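Local coordinates for protein coenzyme A transferase (Yersinia pestis, PDB 3QLI) that binds coenzyme A and probably transfers it from an acyl-CoA to a free carboxylic acid such as acetate, at residues A229-V242 and L253-N267. Residues are numbered along the deposited sequence; the frame is centred on the assembly and turned at random.
Sequences ADLVPDGACLQMGV and LKDRNDLGIHTEVLN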
ATOM      1  N   ALA A 229      14.764  21.151  -0.742  1.00 19.20           N
ATOM      2  CA  ALA A 229      14.128  22.421  -1.093  1.00 20.23           C
ATOM      3  C   ALA A 229      14.125  22.658  -2.606  1.00 20.07           C
ATOM      4  O   ALA A 229      13.193  23.249  -3.141  1.00 19.16           O
ATOM      5  CB  ALA A 229      14.790  23.594  -0.358  1.00 20.73           C
ATOM      6  N   ASP A 230      15.167  22.206  -3.294  1.00 18.26           N
ATOM      7  CA  ASP A 230      15.215  22.358  -4.744  1.00 19.62           C
ATOM      8  C   ASP A 230      14.090  21.583  -5.436  1.00 22.00           C
ATOM      9  O   ASP A 230      13.713  21.899  -6.563  1.00 18.55           O
ATOM     10  CB  ASP A 230      16.562  21.899  -5.302  1.00 21.21           C
ATOM     11  CG  ASP A 230      17.682  22.898  -5.052  1.00 27.61           C
ATOM     12  OD1 ASP A 230      17.399  24.035  -4.610  1.00 25.92           O
ATOM     13  OD2 ASP A 230      18.853  22.535  -5.316  1.00 27.02           O
ATOM     14  N   LEU A 231      13.564  20.565  -4.757  1.00 22.18           N
ATOM     15  CA  LEU A 231      12.504  19.723  -5.309  1.00 21.96           C
ATOM     16  C   LEU A 231      11.106  20.225  -4.942  1.00 22.53           C
ATOM     17  O   LEU A 231      10.106  19.614  -5.315  1.00 23.15           O
ATOM     18  CB  LEU A 231      12.668  18.270  -4.828  1.00 19.94           C
ATOM     19  CG  LEU A 231      13.924  17.532  -5.294  1.00 21.63           C
ATOM     20  CD1 LEU A 231      14.132  16.245  -4.508  1.00 20.74           C
ATOM     21  CD2 LEU A 231      13.846  17.244  -6.784  1.00 25.45           C
ATOM     22  N   VAL A 232      11.043  21.327  -4.199  1.00 20.71           N
ATOM     23  CA  VAL A 232       9.773  21.954  -3.842  1.00 19.31           C
ATOM     24  C   VAL A 232       9.511  23.185  -4.707  1.00 25.23           C
ATOM     25  O   VAL A 232      10.235  24.180  -4.616  1.00 24.45           O
ATOM     26  CB  VAL A 232       9.770  22.392  -2.366  1.00 17.81           C
ATOM     27  CG1 VAL A 232       8.418  22.947  -1.987  1.00 18.35           C
ATOM     28  CG2 VAL A 232      10.134  21.211  -1.463  1.00 15.38           C
ATOM     29  N   PRO A 233       8.471  23.131  -5.552  1.00 26.86           N
ATOM     30  CA  PRO A 233       8.123  24.298  -6.381  1.00 30.66           C
ATOM     31  C   PRO A 233       7.244  25.301  -5.633  1.00 31.78           C
ATOM     32  O   PRO A 233       6.642  24.920  -4.634  1.00 27.34           O
ATOM     33  CB  PRO A 233       7.334  23.677  -7.529  1.00 30.39           C
ATOM     34  CG  PRO A 233       6.705  22.452  -6.932  1.00 27.72           C
ATOM     35  CD  PRO A 233       7.664  21.945  -5.881  1.00 21.92           C
ATOM     36  N   ASP A 234       7.164  26.557  -6.083  1.00 30.05           N
ATOM     37  CA  ASP A 234       6.114  27.426  -5.548  1.00 32.80           C
ATOM     38  C   ASP A 234       4.773  26.686  -5.724  1.00 24.41           C
ATOM     39  O   ASP A 234       4.595  25.915  -6.667  1.00 24.44           O
ATOM     40  CB  ASP A 234       6.064  28.793  -6.251  1.00 31.73           C
ATOM     41  CG  ASP A 234       7.195  29.743  -5.824  1.00 37.26           C
ATOM     42  OD1 ASP A 234       7.632  29.736  -4.648  1.00 30.84           O
ATOM     43  OD2 ASP A 234       7.636  30.529  -6.687  1.00 48.47           O
ATOM     44  N   GLY A 235       3.841  26.911  -4.807  1.00 21.88           N
ATOM     45  CA  GLY A 235       2.533  26.300  -4.907  1.00 21.09           C
ATOM     46  C   GLY A 235       2.522  24.859  -4.420  1.00 19.27           C
ATOM     47  O   GLY A 235       1.480  24.214  -4.445  1.00 17.28           O
ATOM     48  N   ALA A 236       3.674  24.350  -3.982  1.00 17.62           N
ATOM     49  CA  ALA A 236       3.741  22.985  -3.435  1.00 16.57           C
ATOM     50  C   ALA A 236       2.812  22.807  -2.230  1.00 15.87           C
ATOM     51  O   ALA A 236       2.620  23.724  -1.435  1.00 15.63           O
ATOM     52  CB  ALA A 236       5.174  22.631  -3.056  1.00 17.35           C
ATOM     53  N   CYS A 237       2.237  21.616  -2.098  1.00 14.32           N
ATOM     54  CA  CYS A 237       1.372  21.315  -0.971  1.00 14.27           C
ATOM     55  C   CYS A 237       2.108  20.319  -0.071  1.00 14.42           C
ATOM     56  O   CYS A 237       2.246  19.144  -0.413  1.00 13.38           O
ATOM     57  CB  CYS A 237       0.059  20.720  -1.479  1.00 15.31           C
ATOM     58  SG  CYS A 237      -1.173  20.421  -0.196  1.00 16.20           S
ATOM     59  N   LEU A 238       2.554  20.797   1.085  1.00 13.19           N
ATOM     60  CA  LEU A 238       3.536  20.095   1.908  1.00 12.76           C
ATOM     61  C   LEU A 238       2.959  19.108   2.918  1.00 11.66           C
ATOM     62  O   LEU A 238       1.954  19.384   3.582  1.00 12.79           O
ATOM     63  CB  LEU A 238       4.355  21.111   2.692  1.00 13.47           C
ATOM     64  CG  LEU A 238       5.134  22.169   1.914  1.00 16.66           C
ATOM     65  CD1 LEU A 238       5.795  23.120   2.900  1.00 19.67           C
ATOM     66  CD2 LEU A 238       6.164  21.488   1.029  1.00 15.25           C
ATOM     67  N   GLN A 239       3.621  17.961   3.027  1.00 12.65           N
ATOM     68  CA  GLN A 239       3.522  17.119   4.226  1.00 11.77           C
ATOM     69  C   GLN A 239       4.940  16.904   4.729  1.00 15.20           C
ATOM     70  O   GLN A 239       5.843  16.661   3.928  1.00 14.40           O
ATOM     71  CB  GLN A 239       2.876  15.770   3.931  1.00 10.89           C
ATOM     72  CG  GLN A 239       2.972  14.787   5.115  1.00  9.79           C
ATOM     73  CD  GLN A 239       4.155  13.835   4.993  1.00 16.67           C
ATOM     74  OE1 GLN A 239       4.636  13.565   3.888  1.00 14.04           O
ATOM     75  NE2 GLN A 239       4.634  13.325   6.135  1.00 16.79           N
ATOM     76  N   MET A 240       5.155  17.023   6.039  1.00 14.01           N
ATOM     77  CA  MET A 240       6.434  16.587   6.587  1.00 17.78           C
ATOM     78  C   MET A 240       6.348  16.130   8.036  1.00 20.98           C
ATOM     79  O   MET A 240       5.366  16.399   8.714  1.00 20.00           O
ATOM     80  CB  MET A 240       7.519  17.650   6.417  1.00 23.65           C
ATOM     81  CG  MET A 240       7.252  18.960   7.108  1.00 23.86           C
ATOM     82  SD  MET A 240       8.584  20.122   6.662  1.00 33.44           S
ATOM     83  CE  MET A 240       8.200  20.476   4.954  1.00 23.06           C
ATOM     84  N   GLY A 241       7.389  15.437   8.490  1.00 27.06           N
ATOM     85  CA  GLY A 241       7.463  14.949   9.858  1.00 25.82           C
ATOM     86  C   GLY A 241       8.023  15.987  10.818  1.00 31.28           C
ATOM     87  O   GLY A 241       8.029  17.190  10.534  1.00 31.79           O
ATOM     88  N   VAL A 242       8.505  15.516  11.962  1.00 28.38           N
ATOM     89  CA  VAL A 242       9.067  16.387  12.986  1.00 31.58           C
ATOM     90  C   VAL A 242      10.585  16.193  13.040  1.00 32.21           C
ATOM     91  O   VAL A 242      11.102  15.189  12.551  1.00 27.24           O
ATOM     92  CB  VAL A 242       8.470  16.072  14.375  1.00 35.73           C
ATOM     93  CG1 VAL A 242       6.991  16.431  14.423  1.00 32.43           C
ATOM     94  CG2 VAL A 242       8.671  14.596  14.709  1.00 34.61           C
ATOM     95  N   LEU A 253      12.690  27.075   2.878  1.00 24.49           N
ATOM     96  CA  LEU A 253      11.481  27.411   2.125  1.00 23.21           C
ATOM     97  C   LEU A 253      10.889  28.777   2.462  1.00 22.97           C
ATOM     98  O   LEU A 253       9.856  29.153   1.905  1.00 20.14           O
ATOM     99  CB  LEU A 253      10.418  26.333   2.314  1.00 20.10           C
ATOM    100  CG  LEU A 253      10.830  24.939   1.846  1.00 19.87           C
ATOM    101  CD1 LEU A 253       9.676  23.960   2.036  1.00 19.02           C
ATOM    102  CD2 LEU A 253      11.253  24.997   0.376  1.00 20.63           C
ATOM    103  N   LYS A 254      11.532  29.522   3.357  1.00 20.42           N
ATOM    104  CA  LYS A 254      10.989  30.817   3.749  1.00 27.21           C
ATOM    105  C   LYS A 254      10.870  31.791   2.568  1.00 29.22           C
ATOM    106  O   LYS A 254      10.161  32.796   2.652  1.00 28.72           O
ATOM    107  CB  LYS A 254      11.789  31.437   4.896  1.00 29.65           C
ATOM    108  CG  LYS A 254      13.236  31.757   4.572  1.00 33.52           C
ATOM    109  CD  LYS A 254      13.830  32.651   5.656  1.00 36.43           C
ATOM    110  CE  LYS A 254      15.312  32.391   5.838  1.00 41.73           C
ATOM    111  NZ  LYS A 254      15.554  31.101   6.544  1.00 45.46           N
ATOM    112  N   ASP A 255      11.543  31.476   1.464  1.00 28.95           N
ATOM    113  CA  ASP A 255      11.533  32.337   0.283  1.00 32.14           C
ATOM    114  C   ASP A 255      10.418  31.993  -0.711  1.00 35.66           C
ATOM    115  O   ASP A 255      10.230  32.702  -1.702  1.00 36.64           O
ATOM    116  CB  ASP A 255      12.892  32.282  -0.426  1.00 35.92           C
ATOM    117  CG  ASP A 255      14.039  32.726   0.474  1.00 43.17           C
ATOM    118  OD1 ASP A 255      13.892  33.764   1.164  1.00 44.78           O
ATOM    119  OD2 ASP A 255      15.082  32.029   0.503  1.00 44.68           O
ATOM    120  N   ARG A 256       9.677  30.919  -0.446  1.00 26.07           N
ATOM    121  CA  ARG A 256       8.628  30.477  -1.359  1.00 29.92           C
ATOM    122  C   ARG A 256       7.339  31.278  -1.177  1.00 25.51           C
ATOM    123  O   ARG A 256       7.176  32.011  -0.204  1.00 27.36           O
ATOM    124  CB  ARG A 256       8.325  28.984  -1.163  1.00 25.72           C
ATOM    125  CG  ARG A 256       9.497  28.054  -1.418  1.00 25.08           C
ATOM    126  CD  ARG A 256       9.804  27.897  -2.912  1.00 33.94           C
ATOM    127  NE  ARG A 256      10.795  26.841  -3.123  1.00 33.37           N
ATOM    128  CZ  ARG A 256      12.102  27.021  -2.960  1.00 35.98           C
ATOM    129  NH1 ARG A 256      12.554  28.216  -2.603  1.00 39.75           N
ATOM    130  NH2 ARG A 256      12.952  26.020  -3.150  1.00 29.46           N
ATOM    131  N   ASN A 257       6.420  31.133  -2.124  1.00 22.99           N
ATOM    132  CA  ASN A 257       5.111  31.746  -1.981  1.00 26.46           C
ATOM    133  C   ASN A 257       3.974  30.784  -2.333  1.00 22.70           C
ATOM    134  O   ASN A 257       4.153  29.840  -3.099  1.00 23.55           O
ATOM    135  CB  ASN A 257       5.007  33.016  -2.824  1.00 32.53           C
ATOM    136  CG  ASN A 257       5.070  32.731  -4.305  1.00 36.67           C
ATOM    137  OD1 ASN A 257       4.146  32.143  -4.877  1.00 41.47           O
ATOM    138  ND2 ASN A 257       6.160  33.157  -4.944  1.00 46.03           N
ATOM    139  N   ASP A 258       2.810  31.046  -1.752  1.00 20.35           N
ATOM    140  CA  ASP A 258       1.597  30.283  -2.017  1.00 22.69           C
ATOM    141  C   ASP A 258       1.728  28.780  -1.782  1.00 16.32           C
ATOM    142  O   ASP A 258       1.080  27.981  -2.452  1.00 17.43           O
ATOM    143  CB  ASP A 258       1.076  30.577  -3.422  1.00 24.35           C
ATOM    144  CG  ASP A 258       0.361  31.919  -3.505  1.00 34.28           C
ATOM    145  OD1 ASP A 258      -0.490  32.216  -2.624  1.00 26.84           O
ATOM    146  OD2 ASP A 258       0.664  32.679  -4.448  1.00 34.97           O
ATOM    147  N   LEU A 259       2.558  28.395  -0.823  1.00 17.16           N
ATOM    148  CA  LEU A 259       2.590  26.986  -0.427  1.00 15.71           C
ATOM    149  C   LEU A 259       1.289  26.598   0.273  1.00 19.83           C
ATOM    150  O   LEU A 259       0.562  27.453   0.808  1.00 15.35           O
ATOM    151  CB  LEU A 259       3.776  26.699   0.488  1.00 14.67           C
ATOM    152  CG  LEU A 259       5.152  26.992  -0.107  1.00 15.19           C
ATOM    153  CD1 LEU A 259       6.270  26.545   0.836  1.00 19.13           C
ATOM    154  CD2 LEU A 259       5.293  26.302  -1.450  1.00 22.43           C
ATOM    155  N   GLY A 260       0.993  25.301   0.255  1.00 15.33           N
ATOM    156  CA  GLY A 260      -0.138  24.774   0.993  1.00 14.53           C
ATOM    157  C   GLY A 260       0.345  23.740   1.992  1.00 13.68           C
ATOM    158  O   GLY A 260       1.496  23.282   1.919  1.00 12.17           O
ATOM    159  N   ILE A 261      -0.529  23.366   2.925  1.00 13.66           N
ATOM    160  CA  ILE A 261      -0.210  22.315   3.884  1.00 13.43           C
ATOM    161  C   ILE A 261      -1.322  21.275   3.926  1.00 12.87           C
ATOM    162  O   ILE A 261      -2.491  21.613   4.101  1.00 13.81           O
ATOM    163  CB  ILE A 261      -0.017  22.881   5.315  1.00 12.77           C
ATOM    164  CG1 ILE A 261       1.281  23.694   5.415  1.00 15.50           C
ATOM    165  CG2 ILE A 261      -0.001  21.741   6.355  1.00 12.63           C
ATOM    166  CD1 ILE A 261       1.444  24.401   6.752  1.00 15.68           C
ATOM    167  N   HIS A 262      -0.946  20.017   3.730  1.00 12.50           N
ATOM    168  CA  HIS A 262      -1.819  18.878   4.013  1.00 11.79           C
ATOM    169  C   HIS A 262      -0.903  17.787   4.531  1.00 11.56           C
ATOM    170  O   HIS A 262      -0.263  17.056   3.753  1.00 11.56           O
ATOM    171  CB  HIS A 262      -2.555  18.416   2.750  1.00 13.38           C
ATOM    172  CG  HIS A 262      -3.445  17.229   2.971  1.00 13.38           C
ATOM    173  ND1 HIS A 262      -4.823  17.312   2.960  1.00 13.75           N
ATOM    174  CD2 HIS A 262      -3.151  15.928   3.218  1.00 11.05           C
ATOM    175  CE1 HIS A 262      -5.336  16.113   3.179  1.00 15.18           C
ATOM    176  NE2 HIS A 262      -4.340  15.252   3.328  1.00 13.48           N
ATOM    177  N   THR A 263      -0.825  17.695   5.853  1.00 13.32           N
ATOM    178  CA  THR A 263       0.220  16.931   6.497  1.00 11.60           C
ATOM    179  C   THR A 263      -0.420  16.016   7.531  1.00 13.77           C
ATOM    180  O   THR A 263      -1.530  16.284   7.996  1.00 12.29           O
ATOM    181  CB  THR A 263       1.220  17.896   7.157  1.00 12.66           C
ATOM    182  OG1 THR A 263       2.361  17.166   7.629  1.00 14.26           O
ATOM    183  CG2 THR A 263       0.550  18.679   8.310  1.00 11.01           C
ATOM    184  N   GLU A 264       0.252  14.920   7.869  1.00 12.10           N
ATOM    185  CA  GLU A 264      -0.243  14.086   8.963  1.00 12.55           C
ATOM    186  C   GLU A 264       0.021  14.795  10.284  1.00 12.25           C
ATOM    187  O   GLU A 264      -0.911  15.136  11.009  1.00 14.01           O
ATOM    188  CB  GLU A 264       0.416  12.713   8.954  1.00 12.90           C
ATOM    189  CG  GLU A 264      -0.109  11.769  10.054  1.00 13.99           C
ATOM    190  CD  GLU A 264       0.795  10.557  10.228  1.00 13.96           C
ATOM    191  OE1 GLU A 264       0.963   9.795   9.255  1.00 16.24           O
ATOM    192  OE2 GLU A 264       1.347  10.385  11.334  1.00 17.42           O
ATOM    193  N   VAL A 265       1.293  15.025  10.593  1.00 10.30           N
ATOM    194  CA  VAL A 265       1.645  15.772  11.798  1.00 16.28           C
ATOM    195  C   VAL A 265       1.978  17.237  11.478  1.00 13.76           C
ATOM    196  O   VAL A 265       2.739  17.536  10.543  1.00 15.86           O
ATOM    197  CB  VAL A 265       2.838  15.127  12.567  1.00 16.07           C
ATOM    198  CG1 VAL A 265       4.094  15.215  11.753  1.00 26.17           C
ATOM    199  CG2 VAL A 265       3.062  15.824  13.916  1.00 17.90           C
ATOM    200  N   LEU A 266       1.405  18.145  12.259  1.00 13.90           N
ATOM    201  CA  LEU A 266       1.751  19.564  12.157  1.00 14.97           C
ATOM    202  C   LEU A 266       2.902  19.845  13.123  1.00 17.84           C
ATOM    203  O   LEU A 266       2.808  19.531  14.317  1.00 14.76           O
ATOM    204  CB  LEU A 266       0.562  20.454  12.495  1.00 13.59           C
ATOM    205  CG  LEU A 266       0.724  21.971  12.312  1.00 14.42           C
ATOM    206  CD1 LEU A 266       0.928  22.322  10.834  1.00 15.49           C
ATOM    207  CD2 LEU A 266      -0.510  22.708  12.855  1.00 17.40           C
ATOM    208  N   ASN A 267       3.988  20.405  12.590  1.00 15.58           N
ATOM    209  CA  ASN A 267       5.223  20.626  13.350  1.00 17.74           C
ATOM    210  C   ASN A 267       5.599  22.110  13.395  1.00 17.76           C
ATOM    211  O   ASN A 267       5.047  22.921  12.644  1.00 16.65           O
ATOM    212  CB  ASN A 267       6.380  19.810  12.756  1.00 19.53           C
ATOM    213  CG  ASN A 267       6.763  20.270  11.356  1.00 24.90           C
ATOM    214  OD1 ASN A 267       6.182  21.209  10.819  1.00 28.70           O
ATOM    215  ND2 ASN A 267       7.760  19.616  10.765  1.00 36.52           N
TER
HETATM  216  O   HOH W   1       0.216  17.292   0.972  1.00 15.24           O
HETATM  217  O   HOH W   2       3.405  14.363   8.756  1.00 14.19           O
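Two donors grip the carbonyl oxygen of Ala-229 from opposite faces of its plane: Arg-256 NH2, 2.8 Å from Ala-229 O, and the backbone N of Val-232. With a bend at chi2 (-74°), the Arg-256 chain runs so that NE lies 3.1 Å from Val-232 O; both carbonyls lie near the guanidinium plane, and its edge bridges a carbonyl of the last turn of helix 220-230 and one of the loop that follows. Leu-253 CD2 lies over the rim of one guanidinium face. Asp-234 crosses Arg-256 at about a right angle without a salt bridge; its OD1 instead accepts Asn-257 N (3.1 Å) from above the carboxylate plane. Next comes parallel pairing: Gly-260 N to Ala-236 O, a nearly straight 2.8 Å bond, then Leu-238 N to Gly-260 O and His-262 N to Leu-238 O. Leu-238 CD1 meets Leu-253 CD1 tip to tip (4.1 Å) and also touches Leu-259 CD1. Beyond the His-262 N bond, Thr-263 OG1 accepts Met-240 N (3.2 Å), in place of a backbone partner, and donates to Val-265 O. Val-242 contributes to one CoA site and Glu-264 to another, as the residue covalently linked to CoA; in this chain neither holds CoA. The two parallel strands are joined by helix 244-252 in a beta-alpha-beta crossover, with strand 260-261 at the sheet edge, strand 237-240 between it and strand 332-337, and Asn-267 capping helix 268-276 through Leu-270 N.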